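Local coordinates for protein phosphatidylserine synthase (Haemophilus influenzae, PDB 3HSI) that is a phosphatidylserine synthase of the phospholipase D superfamily, with paired phospholipase D-like sequence regions, at residues Q412-I415 against R416-T419; V368-D371 against D372-L376. All blocks are in the same frame, centred on the assembly; numbering follows the deposited sequence.

Contact 1: Q412-I415 against R416-T419; sequences QNQI and RQHT
Gln-412 hands its carbonyl to the backbone of Arg-416 near the C-terminal end of helix 405-415, where the chain leads toward strand 419-421. The bond from Arg-416 N to Gln-412 O is 3.0 Å long, and the side chains of the two residues run side by side in the same direction. Gln-412 CB lies over one face of the guanidinium, 3.8 Å from Arg-416 NH1. Asn-413, one position on, meets the same group at its edge: Asn-413 OD1 sits in the guanidinium plane and takes a weak, bent bond of 3.3 Å from Arg-416 NH1. An arginine suits this place because its chain, extended from CG to NE, carries the charge back along the helix to a salt bridge between Arg-416 NH2 and Glu-302. Gln-414 O accepts from Gln-417 N at 3.1 Å, an i to i+3 bond with the donor above the carbonyl plane. The bend of Gln-414 at chi2 (50°) brings its NE2 within 3.5 Å of Gln-417 CG. Ile-415 is buried, its apolar side chain packing on Leu-365 and Tyr-172, while a water bridges its carbonyl to His-418 N. Farther along the chain, Arg-416 O accepts from both Thr-419 N and Thr-419 OG1, and the latter atom also bonds Arg-354 NH1.

Contact 2: V368-D371 against D372-L376; sequences VWVD and DRYIL
A tight beta hairpin with a classic bulge joins strands 367-370 and 374-378; their segments 368-370 and 374-376 run antiparallel, with 173° between their directions. Val-370 stands opposite both Arg-373 and Tyr-374, and its carbonyl oxygen receives two N-H groups in its plane: Arg-373 N lies 3.0 Å from Val-370 O and Tyr-374 N 3.2 Å from it. The return bond, from Val-370 N to Tyr-374 O, measures 2.9 Å. Farther from the turn, Leu-376 N reaches Val-368 O in a nearly straight bond of 3.0 Å. Beta-branched and aromatic residues suit these extended positions. Val-368, Val-370, Tyr-374 and Leu-376 share one face of the sheet, packed against helix 258-268, and Val-370 CB approaches the Tyr-374 ring at its edge. Trp-369 and Ile-375, a non-hydrogen-bonded pair, occupy the other face, where Trp-369 CD1 meets Ile-375 CG1 at 3.9 Å. A water over the centre of one indole face bridges Val-368 O to Leu-376 O. At the turn, the bend of Arg-373 at chi3 (81°) brings its guanidinium alongside Asp-371. Arg-373 NH1 donates in plane to the anti lone pair of Asp-371 OD2, a salt bridge whose unusually short 2.5 Å is doubtful as an exact value. The Asp-371 carboxylate also accepts from the backbone N-H groups of Gln-271, Lys-272 and Lys-273; with the arginine, these donors would be expected to stabilise its negative charge.

From the N terminus, contact 2 comes first: residues 368-376 close the hairpin inside the mixed sheet, between strand 273-277 beside its first arm and strand 391-398 beside its second. The chain then passes through strand 391-398 and helix 405-415 before contact 1 leads from that helix toward strand 419-421, which pairs with strand 351-356 of the same sheet. The two contacts are therefore in series, neither enclosing nor crossing the other, with centres about 17 Å apart. They nevertheless touch, for helix 405-415 lies on the Trp-369 and Ile-375 face of the hairpin, where Gln-412 NE2 packs 3.1 Å from Trp-369 CD1.

Contact 1: Q412-I415 against R416-T419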
loop_
_atom_site.group_PDB
_atom_site.type_symbol
_atom_site.label_atom_id
_atom_site.label_comp_id
_atom_site.label_asym_id
_atom_site.label_seq_id
_atom_site.Cartn_x
_atom_site.Cartn_y
_atom_site.Cartn_z
ATOM N N GLN C 412 -7.699 0.189 -34.650
ATOM C CA GLN C 412 -6.261 -0.024 -34.373
ATOM C C GLN C 412 -5.373 0.756 -35.374
ATOM O O GLN C 412 -4.316 1.242 -35.004
ATOM C CB GLN C 412 -5.909 -1.508 -34.404
ATOM C CG GLN C 412 -6.190 -2.281 -33.105
ATOM C CD GLN C 412 -5.969 -3.801 -33.296
ATOM O OE1 GLN C 412 -5.773 -4.254 -34.401
ATOM N NE2 GLN C 412 -6.036 -4.569 -32.229
ATOM N N ASN C 413 -5.814 0.857 -36.637
ATOM C CA ASN C 413 -5.079 1.613 -37.648
ATOM C C ASN C 413 -5.114 3.114 -37.400
ATOM O O ASN C 413 -4.147 3.800 -37.694
ATOM C CB ASN C 413 -5.568 1.300 -39.070
ATOM C CG ASN C 413 -5.013 -0.025 -39.595
ATOM O OD1 ASN C 413 -3.958 -0.484 -39.137
ATOM N ND2 ASN C 413 -5.732 -0.661 -40.515
ATOM N N GLN C 414 -6.242 3.621 -36.887
ATOM C CA GLN C 414 -6.310 5.005 -36.443
ATOM C C GLN C 414 -5.310 5.226 -35.308
ATOM O O GLN C 414 -4.529 6.190 -35.327
ATOM C CB GLN C 414 -7.708 5.393 -35.993
ATOM C CG GLN C 414 -7.833 6.885 -35.694
ATOM C CD GLN C 414 -7.281 7.769 -36.835
ATOM O OE1 GLN C 414 -7.823 7.805 -37.934
ATOM N NE2 GLN C 414 -6.195 8.477 -36.562
ATOM N N ILE C 415 -5.333 4.327 -34.338
ATOM C CA ILE C 415 -4.409 4.408 -33.215
ATOM C C ILE C 415 -2.949 4.484 -33.671
ATOM O O ILE C 415 -2.204 5.348 -33.193
ATOM C CB ILE C 415 -4.626 3.272 -32.203
ATOM C CG1 ILE C 415 -5.910 3.521 -31.427
ATOM C CG2 ILE C 415 -3.460 3.200 -31.184
ATOM C CD1 ILE C 415 -6.472 2.274 -30.760
ATOM N N ARG C 416 -2.568 3.645 -34.644
ATOM C CA ARG C 416 -1.181 3.551 -35.105
ATOM C C ARG C 416 -0.702 4.748 -35.923
ATOM O O ARG C 416 0.510 4.855 -36.195
ATOM C CB ARG C 416 -1.013 2.283 -35.937
ATOM C CG ARG C 416 -1.076 1.008 -35.091
ATOM C CD ARG C 416 -0.859 -0.209 -35.966
ATOM N NE ARG C 416 -1.030 -1.450 -35.225
ATOM C CZ ARG C 416 -1.936 -2.389 -35.513
ATOM N NH1 ARG C 416 -2.789 -2.227 -36.528
ATOM N NH2 ARG C 416 -2.010 -3.482 -34.750
ATOM N N GLN C 417 -1.639 5.635 -36.318
ATOM C CA GLN C 417 -1.312 6.738 -37.239
ATOM C C GLN C 417 -0.170 7.611 -36.749
ATOM O O GLN C 417 0.714 7.942 -37.530
ATOM C CB GLN C 417 -2.513 7.645 -37.571
ATOM C CG GLN C 417 -3.582 7.017 -38.468
ATOM C CD GLN C 417 -3.039 6.681 -39.857
ATOM O OE1 GLN C 417 -2.095 7.311 -40.346
ATOM N NE2 GLN C 417 -3.609 5.653 -40.477
ATOM N N HIS C 418 -0.213 8.013 -35.483
ATOM C CA HIS C 418 0.828 8.884 -34.930
ATOM C C HIS C 418 1.922 8.113 -34.217
ATOM O O HIS C 418 2.574 8.673 -33.338
ATOM C CB HIS C 418 0.222 9.932 -34.004
ATOM C CG HIS C 418 -0.690 10.889 -34.698
ATOM N ND1 HIS C 418 -0.252 11.744 -35.683
ATOM C CD2 HIS C 418 -2.016 11.131 -34.555
ATOM C CE1 HIS C 418 -1.261 12.481 -36.113
ATOM N NE2 HIS C 418 -2.341 12.140 -35.433
ATOM N N THR C 419 2.127 6.842 -34.601
ATOM C CA THR C 419 3.165 5.994 -33.992
ATOM C C THR C 419 4.326 5.704 -34.923
ATOM O O THR C 419 4.193 5.756 -36.132
ATOM C CB THR C 419 2.653 4.589 -33.584
ATOM O OG1 THR C 419 2.310 3.857 -34.775
ATOM C CG2 THR C 419 1.471 4.680 -32.612
HETATM O O HOH W 1 -2.525 7.854 -33.601
#

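Contact 2: V368-D371 against D372-L376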
loop_
_atom_site.group_PDB
_atom_site.type_symbol
_atom_site.label_atom_id
_atom_site.label_comp_id
_atom_site.label_asym_id
_atom_site.label_seq_id
_atom_site.Cartn_x
_atom_site.Cartn_y
_atom_site.Cartn_z
ATOM N N VAL C 368 -6.413 -4.229 -24.461
ATOM C CA VAL C 368 -5.790 -5.556 -24.646
ATOM C C VAL C 368 -6.584 -6.225 -25.736
ATOM O O VAL C 368 -7.799 -6.205 -25.713
ATOM C CB VAL C 368 -5.815 -6.442 -23.372
ATOM C CG1 VAL C 368 -5.284 -7.835 -23.700
ATOM C CG2 VAL C 368 -4.982 -5.818 -22.200
ATOM N N TRP C 369 -5.882 -6.757 -26.726
ATOM C CA TRP C 369 -6.498 -7.544 -27.755
ATOM C C TRP C 369 -5.781 -8.898 -27.833
ATOM O O TRP C 369 -4.560 -8.956 -27.945
ATOM C CB TRP C 369 -6.359 -6.866 -29.113
ATOM C CG TRP C 369 -7.035 -5.563 -29.345
ATOM C CD1 TRP C 369 -8.180 -5.353 -30.091
ATOM C CD2 TRP C 369 -6.573 -4.252 -28.949
ATOM N NE1 TRP C 369 -8.462 -3.986 -30.160
ATOM C CE2 TRP C 369 -7.489 -3.296 -29.484
ATOM C CE3 TRP C 369 -5.485 -3.795 -28.208
ATOM C CZ2 TRP C 369 -7.336 -1.916 -29.289
ATOM C CZ3 TRP C 369 -5.331 -2.424 -28.026
ATOM C CH2 TRP C 369 -6.248 -1.505 -28.559
ATOM N N VAL C 370 -6.558 -9.969 -27.809
ATOM C CA VAL C 370 -6.029 -11.338 -27.887
ATOM C C VAL C 370 -6.443 -11.962 -29.202
ATOM O O VAL C 370 -7.640 -12.105 -29.484
ATOM C CB VAL C 370 -6.499 -12.184 -26.695
ATOM C CG1 VAL C 370 -6.058 -13.687 -26.856
ATOM C CG2 VAL C 370 -5.933 -11.551 -25.404
ATOM N N ASP C 371 -5.447 -12.271 -30.033
ATOM C CA ASP C 371 -5.695 -12.870 -31.368
ATOM C C ASP C 371 -6.849 -12.078 -32.036
ATOM O O ASP C 371 -6.838 -10.839 -31.992
ATOM C CB ASP C 371 -5.987 -14.371 -31.237
ATOM C CG ASP C 371 -4.900 -15.125 -30.437
ATOM O OD1 ASP C 371 -3.718 -14.748 -30.477
ATOM O OD2 ASP C 371 -5.223 -16.101 -29.736
ATOM N N ASP C 372 -7.852 -12.756 -32.585
ATOM C CA ASP C 372 -9.027 -12.088 -33.165
ATOM C C ASP C 372 -10.292 -12.425 -32.373
ATOM O O ASP C 372 -11.415 -12.321 -32.886
ATOM C CB ASP C 372 -9.194 -12.477 -34.645
ATOM C CG ASP C 372 -9.023 -13.985 -34.870
ATOM O OD1 ASP C 372 -8.774 -14.736 -33.867
ATOM O OD2 ASP C 372 -9.122 -14.432 -36.047
ATOM N N ARG C 373 -10.097 -12.778 -31.109
ATOM C CA ARG C 373 -11.083 -13.495 -30.313
ATOM C C ARG C 373 -11.593 -12.683 -29.098
ATOM O O ARG C 373 -12.796 -12.686 -28.798
ATOM C CB ARG C 373 -10.408 -14.799 -29.870
ATOM C CG ARG C 373 -11.235 -15.839 -29.140
ATOM C CD ARG C 373 -10.484 -17.229 -29.119
ATOM N NE ARG C 373 -9.446 -17.312 -28.071
ATOM C CZ ARG C 373 -8.149 -16.992 -28.239
ATOM N NH1 ARG C 373 -7.704 -16.568 -29.418
ATOM N NH2 ARG C 373 -7.280 -17.099 -27.237
ATOM N N TYR C 374 -10.684 -11.975 -28.419
ATOM C CA TYR C 374 -11.042 -11.094 -27.293
ATOM C C TYR C 374 -10.533 -9.681 -27.455
ATOM O O TYR C 374 -9.403 -9.469 -27.923
ATOM C CB TYR C 374 -10.438 -11.610 -26.005
ATOM C CG TYR C 374 -10.875 -12.996 -25.611
ATOM C CD1 TYR C 374 -12.094 -13.197 -24.955
ATOM C CD2 TYR C 374 -10.069 -14.089 -25.878
ATOM C CE1 TYR C 374 -12.506 -14.446 -24.566
ATOM C CE2 TYR C 374 -10.471 -15.366 -25.511
ATOM C CZ TYR C 374 -11.690 -15.528 -24.845
ATOM O OH TYR C 374 -12.091 -16.766 -24.460
ATOM N N ILE C 375 -11.353 -8.735 -26.996
ATOM C CA ILE C 375 -11.094 -7.293 -27.025
ATOM C C ILE C 375 -11.569 -6.781 -25.661
ATOM O O ILE C 375 -12.765 -6.734 -25.380
ATOM C CB ILE C 375 -11.932 -6.565 -28.167
ATOM C CG1 ILE C 375 -11.609 -7.144 -29.542
ATOM C CG2 ILE C 375 -11.650 -5.067 -28.229
ATOM C CD1 ILE C 375 -12.715 -8.003 -30.126
ATOM N N LEU C 376 -10.621 -6.395 -24.818
ATOM C CA LEU C 376 -10.926 -5.856 -23.513
ATOM C C LEU C 376 -10.913 -4.338 -23.526
ATOM O O LEU C 376 -9.865 -3.705 -23.802
ATOM C CB LEU C 376 -9.894 -6.337 -22.495
ATOM C CG LEU C 376 -10.095 -5.820 -21.072
ATOM C CD1 LEU C 376 -11.457 -6.268 -20.547
ATOM C CD2 LEU C 376 -8.958 -6.290 -20.116
HETATM O O HOH W 2 -8.954 -3.742 -26.386
HETATM O O HOH W 3 -8.835 -9.160 -30.780
#